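Local coordinates for protein endoglucanase E (Clostridium thermocellum, PDB 2WAO) that probably removes acetyl groups from plant cell-wall polysaccharides through its family 2 carbohydrate esterase domain, whose active site also binds cellulose chains, at residues N14-F19 / V205-S210. Sequence-based numbering, arbitrary orientation. Where two conformers were deposited one is given.
Sequences NGRFDF and VRWDFS. With FMT (formic acid), chain L.
R16 reaches across to W207 and lies along one face of its indole. R16 CB begins just outside the rim of the benzene half, 3.7 Å from W207 CE3. CG comes next, almost centrally above the six-membered ring in a CH-pi contact, 3.6 Å from the ring centroid. With the chain extended from CG to NE (chi3 178°), CD passes over the CG-CD2 bond and NE arrives over the five-membered ring, 3.5 Å from W207 CD1. The guanidinium stacks flat, its plane 6° from the indole, and CZ makes a cation-pi contact 4.0 Å from the five-membered-ring centroid. Arginine suits this place with its long stem and planar cation, tryptophan with fused rings long enough to underlie both; G15 takes backbone angles at which a CB would press on N14 O. At the tip, NH2 lies 3.4 Å from F209 CE1, the guanidinium and phenyl planes 82° apart, and forms a salt bridge with E126; NH1 donates hydrogen bonds to the backbone O atoms of Y196 and Y198. These partners fix the buried group's rotation. Farther along, V205 CG1 touches the D18 carboxylate, whose OD1 is held by S20 OG. This cation-pi stack joins the N-terminal beta-sandwich to the SGNH-hydrolase domain of a family 2 carbohydrate esterase.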
loop_
_atom_site.group_PDB
_atom_site.type_symbol
_atom_site.label_atom_id
_atom_site.label_comp_id
_atom_site.label_asym_id
_atom_site.label_seq_id
_atom_site.Cartn_x
_atom_site.Cartn_y
_atom_site.Cartn_z
ATOM N N ASN A 14 6.519 6.437 -8.742
ATOM C CA ASN A 14 6.484 5.109 -8.138
ATOM C C ASN A 14 5.075 4.717 -7.697
ATOM O O ASN A 14 4.636 5.125 -6.648
ATOM C CB ASN A 14 7.377 5.080 -6.898
ATOM C CG ASN A 14 8.836 5.261 -7.236
ATOM O OD1 ASN A 14 9.292 4.766 -8.277
ATOM N ND2 ASN A 14 9.578 5.980 -6.380
ATOM N N GLY A 15 4.379 3.940 -8.512
ATOM C CA GLY A 15 3.000 3.624 -8.247
ATOM C C GLY A 15 2.278 3.395 -9.560
ATOM O O GLY A 15 2.906 3.340 -10.667
ATOM N N ARG A 16 0.976 3.250 -9.442
ATOM C CA ARG A 16 0.078 3.256 -10.583
ATOM C C ARG A 16 -0.303 4.684 -10.901
ATOM O O ARG A 16 -1.075 5.325 -10.165
ATOM C CB ARG A 16 -1.178 2.378 -10.352
ATOM C CG ARG A 16 -0.841 0.885 -10.181
ATOM C CD ARG A 16 -2.132 0.115 -10.094
ATOM N NE ARG A 16 -1.935 -1.331 -9.973
ATOM C CZ ARG A 16 -2.958 -2.167 -9.975
ATOM N NH1 ARG A 16 -4.185 -1.668 -10.106
ATOM N NH2 ARG A 16 -2.771 -3.489 -9.851
ATOM N N PHE A 17 0.287 5.218 -11.965
ATOM C CA PHE A 17 -0.025 6.598 -12.370
ATOM C C PHE A 17 -0.762 6.606 -13.724
ATOM O O PHE A 17 -0.508 5.740 -14.570
ATOM C CB PHE A 17 1.246 7.470 -12.428
ATOM C CG PHE A 17 1.757 7.921 -11.088
ATOM C CD1 PHE A 17 1.560 9.235 -10.638
ATOM C CD2 PHE A 17 2.495 7.061 -10.294
ATOM C CE1 PHE A 17 2.062 9.664 -9.385
ATOM C CE2 PHE A 17 2.975 7.474 -9.026
ATOM C CZ PHE A 17 2.790 8.782 -8.593
ATOM N N ASP A 18 -1.672 7.573 -13.894
ATOM C CA ASP A 18 -2.310 7.874 -15.160
ATOM C C ASP A 18 -1.639 9.125 -15.761
ATOM O O ASP A 18 -1.567 10.186 -15.107
ATOM C CB ASP A 18 -3.790 8.123 -14.897
ATOM C CG ASP A 18 -4.561 8.638 -16.107
ATOM O OD1 ASP A 18 -4.294 8.230 -17.255
ATOM O OD2 ASP A 18 -5.501 9.441 -15.874
ATOM N N PHE A 19 -1.153 9.005 -16.996
ATOM C CA PHE A 19 -0.447 10.133 -17.640
ATOM C C PHE A 19 -1.283 10.796 -18.753
ATOM O O PHE A 19 -0.752 11.564 -19.563
ATOM C CB PHE A 19 0.909 9.623 -18.160
ATOM C CG PHE A 19 1.856 9.178 -17.064
ATOM C CD1 PHE A 19 2.633 10.114 -16.386
ATOM C CD2 PHE A 19 1.973 7.821 -16.706
ATOM C CE1 PHE A 19 3.533 9.740 -15.384
ATOM C CE2 PHE A 19 2.869 7.430 -15.687
ATOM C CZ PHE A 19 3.651 8.399 -15.026
ATOM N N VAL A 205 -10.230 4.230 -14.808
ATOM C CA VAL A 205 -9.007 4.210 -15.659
ATOM C C VAL A 205 -8.277 2.896 -15.375
ATOM O O VAL A 205 -7.817 2.692 -14.262
ATOM C CB VAL A 205 -8.098 5.419 -15.404
ATOM C CG1 VAL A 205 -6.750 5.292 -16.190
ATOM C CG2 VAL A 205 -8.841 6.705 -15.778
ATOM N N ARG A 206 -8.223 2.018 -16.372
ATOM C CA ARG A 206 -7.632 0.678 -16.235
ATOM C C ARG A 206 -6.125 0.728 -16.212
ATOM O O ARG A 206 -5.519 1.476 -16.979
ATOM C CB ARG A 206 -8.078 -0.221 -17.377
ATOM C CG ARG A 206 -9.530 -0.594 -17.207
ATOM C CD ARG A 206 -9.917 -1.805 -18.028
ATOM N NE ARG A 206 -11.212 -2.274 -17.552
ATOM C CZ ARG A 206 -11.450 -3.417 -16.909
ATOM N NH1 ARG A 206 -10.489 -4.321 -16.665
ATOM N NH2 ARG A 206 -12.701 -3.663 -16.550
ATOM N N TRP A 207 -5.543 -0.092 -15.344
ATOM C CA TRP A 207 -4.076 -0.255 -15.226
ATOM C C TRP A 207 -3.519 -1.242 -16.260
ATOM O O TRP A 207 -4.116 -2.299 -16.514
ATOM C CB TRP A 207 -3.754 -0.805 -13.819
ATOM C CG TRP A 207 -2.335 -1.114 -13.609
ATOM C CD1 TRP A 207 -1.803 -2.349 -13.315
ATOM C CD2 TRP A 207 -1.224 -0.187 -13.638
ATOM N NE1 TRP A 207 -0.455 -2.240 -13.165
ATOM C CE2 TRP A 207 -0.062 -0.938 -13.353
ATOM C CE3 TRP A 207 -1.109 1.208 -13.886
ATOM C CZ2 TRP A 207 1.237 -0.353 -13.294
ATOM C CZ3 TRP A 207 0.167 1.798 -13.839
ATOM C CH2 TRP A 207 1.333 1.002 -13.535
ATOM N N ASP A 208 -2.382 -0.893 -16.870
ATOM C CA ASP A 208 -1.743 -1.798 -17.825
ATOM C C ASP A 208 -0.734 -2.610 -17.010
ATOM O O ASP A 208 0.273 -2.060 -16.521
ATOM C CB ASP A 208 -1.063 -1.019 -18.936
ATOM C CG ASP A 208 -0.302 -1.908 -19.902
ATOM O OD1 ASP A 208 -0.269 -3.159 -19.725
ATOM O OD2 ASP A 208 0.255 -1.327 -20.842
ATOM N N PHE A 209 -1.057 -3.880 -16.778
ATOM C CA PHE A 209 -0.193 -4.746 -15.946
ATOM C C PHE A 209 1.223 -4.996 -16.504
ATOM O O PHE A 209 2.100 -5.478 -15.772
ATOM C CB PHE A 209 -0.928 -6.058 -15.599
ATOM C CG PHE A 209 -1.976 -5.868 -14.539
ATOM C CD1 PHE A 209 -1.646 -6.072 -13.221
ATOM C CD2 PHE A 209 -3.278 -5.467 -14.873
ATOM C CE1 PHE A 209 -2.573 -5.876 -12.194
ATOM C CE2 PHE A 209 -4.248 -5.244 -13.857
ATOM C CZ PHE A 209 -3.895 -5.461 -12.516
ATOM N N SER A 210 1.472 -4.660 -17.769
ATOM C CA SER A 210 2.843 -4.844 -18.273
ATOM C C SER A 210 3.795 -3.785 -17.721
ATOM O O SER A 210 5.018 -3.958 -17.786
ATOM C CB SER A 210 2.900 -4.841 -19.804
ATOM O OG SER A 210 2.715 -3.528 -20.288
HETATM C C FMT L . 7.776 2.125 -9.946
HETATM O O1 FMT L . 6.537 2.085 -10.007
HETATM O O2 FMT L . 8.463 2.017 -8.911
#